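Local structure of cell wall binding protein cwp8 (Peptoclostridium difficile, 5J6Q) at residues E223-Q228 / L267-H272. The protein probably anchors itself to the clostridial cell wall through three CWB2 modules, as a cell wall protein related to the S-layer. Residues are numbered along the deposited sequence; the frame is centred on the assembly and turned at random.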
ATOM      1  N   GLU A 223       6.887   4.167  13.849  1.00111.88           N
ATOM      2  CA  GLU A 223       6.696   2.725  13.734  1.00116.45           C
ATOM      3  C   GLU A 223       6.251   2.120  15.070  1.00117.92           C
ATOM      4  O   GLU A 223       7.023   2.093  16.020  1.00118.73           O
ATOM      5  CB  GLU A 223       8.001   2.070  13.256  1.00118.02           C
ATOM      6  CG  GLU A 223       8.374   2.511  11.850  1.00118.25           C
ATOM      7  CD  GLU A 223       9.843   2.291  11.529  1.00115.29           C
ATOM      8  OE1 GLU A 223      10.128   1.801  10.417  1.00110.97           O
ATOM      9  OE2 GLU A 223      10.706   2.611  12.374  1.00112.65           O
ATOM     10  N   ALA A 224       5.002   1.646  15.131  1.00118.70           N
ATOM     11  CA  ALA A 224       4.404   1.038  16.309  1.00122.88           C
ATOM     12  C   ALA A 224       3.821  -0.311  15.907  1.00126.13           C
ATOM     13  O   ALA A 224       2.639  -0.581  16.107  1.00126.84           O
ATOM     14  CB  ALA A 224       3.310   1.940  16.862  1.00123.86           C
ATOM     15  N   ILE A 225       4.664  -1.149  15.314  1.00130.41           N
ATOM     16  CA  ILE A 225       4.267  -2.479  14.868  1.00137.44           C
ATOM     17  C   ILE A 225       4.662  -3.510  15.917  1.00142.68           C
ATOM     18  O   ILE A 225       5.799  -3.502  16.383  1.00145.59           O
ATOM     19  CB  ILE A 225       4.934  -2.782  13.503  1.00139.57           C
ATOM     20  CG1 ILE A 225       4.625  -1.654  12.504  1.00139.53           C
ATOM     21  CG2 ILE A 225       4.435  -4.118  12.963  1.00139.52           C
ATOM     22  CD1 ILE A 225       5.323  -1.845  11.166  1.00139.63           C
ATOM     23  N   LEU A 226       3.730  -4.393  16.292  1.00147.44           N
ATOM     24  CA  LEU A 226       4.006  -5.406  17.306  1.00154.93           C
ATOM     25  C   LEU A 226       4.461  -6.728  16.696  1.00160.38           C
ATOM     26  O   LEU A 226       3.880  -7.187  15.712  1.00162.63           O
ATOM     27  CB  LEU A 226       2.748  -5.644  18.152  1.00157.22           C
ATOM     28  CG  LEU A 226       2.127  -4.380  18.739  1.00157.18           C
ATOM     29  CD1 LEU A 226       0.847  -4.739  19.458  1.00157.21           C
ATOM     30  CD2 LEU A 226       3.086  -3.725  19.709  1.00157.21           C
ATOM     31  N   THR A 227       5.502  -7.337  17.281  1.00165.78           N
ATOM     32  CA  THR A 227       6.022  -8.613  16.821  1.00171.47           C
ATOM     33  C   THR A 227       5.026  -9.707  17.176  1.00175.58           C
ATOM     34  O   THR A 227       4.215  -9.523  18.084  1.00177.29           O
ATOM     35  CB  THR A 227       7.376  -8.878  17.487  1.00173.19           C
ATOM     36  OG1 THR A 227       8.148  -7.678  17.430  1.00173.16           O
ATOM     37  CG2 THR A 227       8.139 -10.004  16.815  1.00173.16           C
ATOM     38  N   GLN A 228       5.079 -10.838  16.470  1.00179.68           N
ATOM     39  CA  GLN A 228       4.184 -11.958  16.729  1.00184.12           C
ATOM     40  C   GLN A 228       4.205 -12.371  18.204  1.00186.48           C
ATOM     41  O   GLN A 228       3.216 -12.917  18.677  1.00187.23           O
ATOM     42  CB  GLN A 228       4.574 -13.153  15.845  1.00186.40           C
ATOM     43  CG  GLN A 228       3.610 -14.323  15.981  1.00189.10           C
ATOM     44  CD  GLN A 228       4.040 -15.487  15.128  1.00192.61           C
ATOM     45  OE1 GLN A 228       4.757 -16.384  15.577  1.00193.79           O
ATOM     46  NE2 GLN A 228       3.608 -15.501  13.867  1.00195.83           N
ATOM     47  N   LEU A 267      -0.830  -8.276   8.390  1.00 67.66           N
ATOM     48  CA  LEU A 267      -0.941  -7.397   7.210  1.00 65.89           C
ATOM     49  C   LEU A 267       0.090  -6.262   7.298  1.00 63.81           C
ATOM     50  O   LEU A 267       0.885  -6.062   6.354  1.00 58.12           O
ATOM     51  CB  LEU A 267      -2.366  -6.816   7.213  1.00 66.12           C
ATOM     52  CG  LEU A 267      -2.960  -6.249   5.895  1.00 73.17           C
ATOM     53  CD1 LEU A 267      -1.948  -5.516   5.103  1.00 75.17           C
ATOM     54  CD2 LEU A 267      -3.572  -7.359   5.059  1.00 69.83           C
ATOM     55  N   VAL A 268       0.103  -5.543   8.477  1.00 58.41           N
ATOM     56  CA  VAL A 268       0.985  -4.398   8.654  1.00 55.71           C
ATOM     57  C   VAL A 268       2.424  -4.769   8.673  1.00 55.11           C
ATOM     58  O   VAL A 268       3.257  -4.035   8.080  1.00 53.83           O
ATOM     59  CB  VAL A 268       0.652  -3.588   9.963  1.00 52.27           C
ATOM     60  CG1 VAL A 268       1.519  -2.355  10.026  1.00 47.55           C
ATOM     61  CG2 VAL A 268      -0.829  -3.183  10.002  1.00 48.63           C
ATOM     62  N   ARG A 269       2.759  -5.852   9.383  1.00 54.01           N
ATOM     63  CA  ARG A 269       4.165  -6.252   9.428  1.00 57.85           C
ATOM     64  C   ARG A 269       4.580  -6.610   7.965  1.00 50.56           C
ATOM     65  O   ARG A 269       5.625  -6.208   7.481  1.00 46.07           O
ATOM     66  CB  ARG A 269       4.342  -7.508  10.333  1.00 63.04           C
ATOM     67  CG  ARG A 269       5.205  -7.341  11.586  1.00 66.04           C
ATOM     68  CD  ARG A 269       5.251  -8.654  12.382  1.00 66.38           C
ATOM     69  NE  ARG A 269       4.089  -8.767  13.265  1.00 75.33           N
ATOM     70  CZ  ARG A 269       3.209  -9.765  13.217  1.00 84.24           C
ATOM     71  NH1 ARG A 269       2.163  -9.779  14.045  1.00 82.14           N
ATOM     72  NH2 ARG A 269       3.368 -10.759  12.347  1.00 82.48           N
ATOM     73  N   ASP A 270       3.716  -7.364   7.292  1.00 45.22           N
ATOM     74  CA  ASP A 270       3.972  -7.832   5.918  1.00 49.48           C
ATOM     75  C   ASP A 270       4.132  -6.663   4.950  1.00 46.86           C
ATOM     76  O   ASP A 270       5.159  -6.550   4.217  1.00 43.02           O
ATOM     77  CB  ASP A 270       2.838  -8.790   5.542  1.00 47.75           C
ATOM     78  CG  ASP A 270       3.083 -10.122   6.212  1.00 54.42           C
ATOM     79  OD1 ASP A 270       4.184 -10.308   6.775  1.00 59.94           O
ATOM     80  OD2 ASP A 270       2.190 -10.977   6.180  1.00 55.88           O
ATOM     81  N   LEU A 271       3.172  -5.715   5.041  1.00 43.89           N
ATOM     82  CA  LEU A 271       3.228  -4.518   4.217  1.00 41.60           C
ATOM     83  C   LEU A 271       4.465  -3.751   4.510  1.00 42.54           C
ATOM     84  O   LEU A 271       5.124  -3.195   3.602  1.00 44.88           O
ATOM     85  CB  LEU A 271       1.982  -3.619   4.477  1.00 43.55           C
ATOM     86  CG  LEU A 271       2.187  -2.200   3.932  1.00 51.03           C
ATOM     87  CD1 LEU A 271       2.346  -2.266   2.431  1.00 50.52           C
ATOM     88  CD2 LEU A 271       0.990  -1.296   4.229  1.00 51.67           C
ATOM     89  N   HIS A 272       4.823  -3.657   5.799  1.00 49.92           N
ATOM     90  CA  HIS A 272       6.061  -2.873   6.133  1.00 48.09           C
ATOM     91  C   HIS A 272       7.259  -3.605   5.529  1.00 44.63           C
ATOM     92  O   HIS A 272       8.168  -2.980   4.989  1.00 45.73           O
ATOM     93  CB  HIS A 272       6.211  -2.719   7.656  1.00 52.40           C
ATOM     94  CG  HIS A 272       7.435  -1.937   8.004  1.00 69.88           C
ATOM     95  ND1 HIS A 272       7.392  -0.588   8.310  1.00 77.17           N
ATOM     96  CD2 HIS A 272       8.735  -2.309   8.074  1.00 75.57           C
ATOM     97  CE1 HIS A 272       8.631  -0.188   8.567  1.00 79.48           C
ATOM     98  NE2 HIS A 272       9.462  -1.200   8.428  1.00 79.70           N
TER
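Ile225 packs on helix 265-280, its two branches parted between Val268, Arg269 and His272. The CG1 arm stands beside its own backbone N (chi1 -53°) and runs on extended, which carries Ile225 CD1 to within 3.7 Å of His272 CB. The same arm skirts Val268, whose CG1 methyl approaches Ile225 CD1 to 4.0 Å. Ile225 CG2 turns the other way and rests on the aliphatic root of Arg269, with Ile225 CG2 and Arg269 CG 3.6 Å apart. Arg269 then folds at its third torsion (chi3 -84°), so that the guanidinium group swings round to the chain just past Ile225. There Arg269 NE donates to Leu226 O over 2.9 Å, a fairly straight bond, with Leu226 O lying close to the plane of the guanidinium group. The backbone N of Gln228 sits above one face of this group, offset toward its rim, while Arg269 NH1 forms a salt bridge to Glu231 of helix 228-232. Two acceptors thus fix the rotation of the guanidinium and join helix 265-280 to the turn leading into that short helix.

The contact belongs to the third domain of Cwp8, where a mixed four-stranded sheet packs against helix 265-280. Strand 217-224 is an outermost strand of this sheet, and Ile225 follows directly on it; both Ile225 and Val268 also touch Ser242 and Phe244 of the adjoining strand 242-249, so the packing continues from helix to sheet.

Beyond Ile225, the extended side chain of Glu223 reaches the imidazole of His272 at its edge, with carboxylate and ring planes 53° apart. The His272 ring also meets the ring of Phe220 and packs edge-to-face with Phe244.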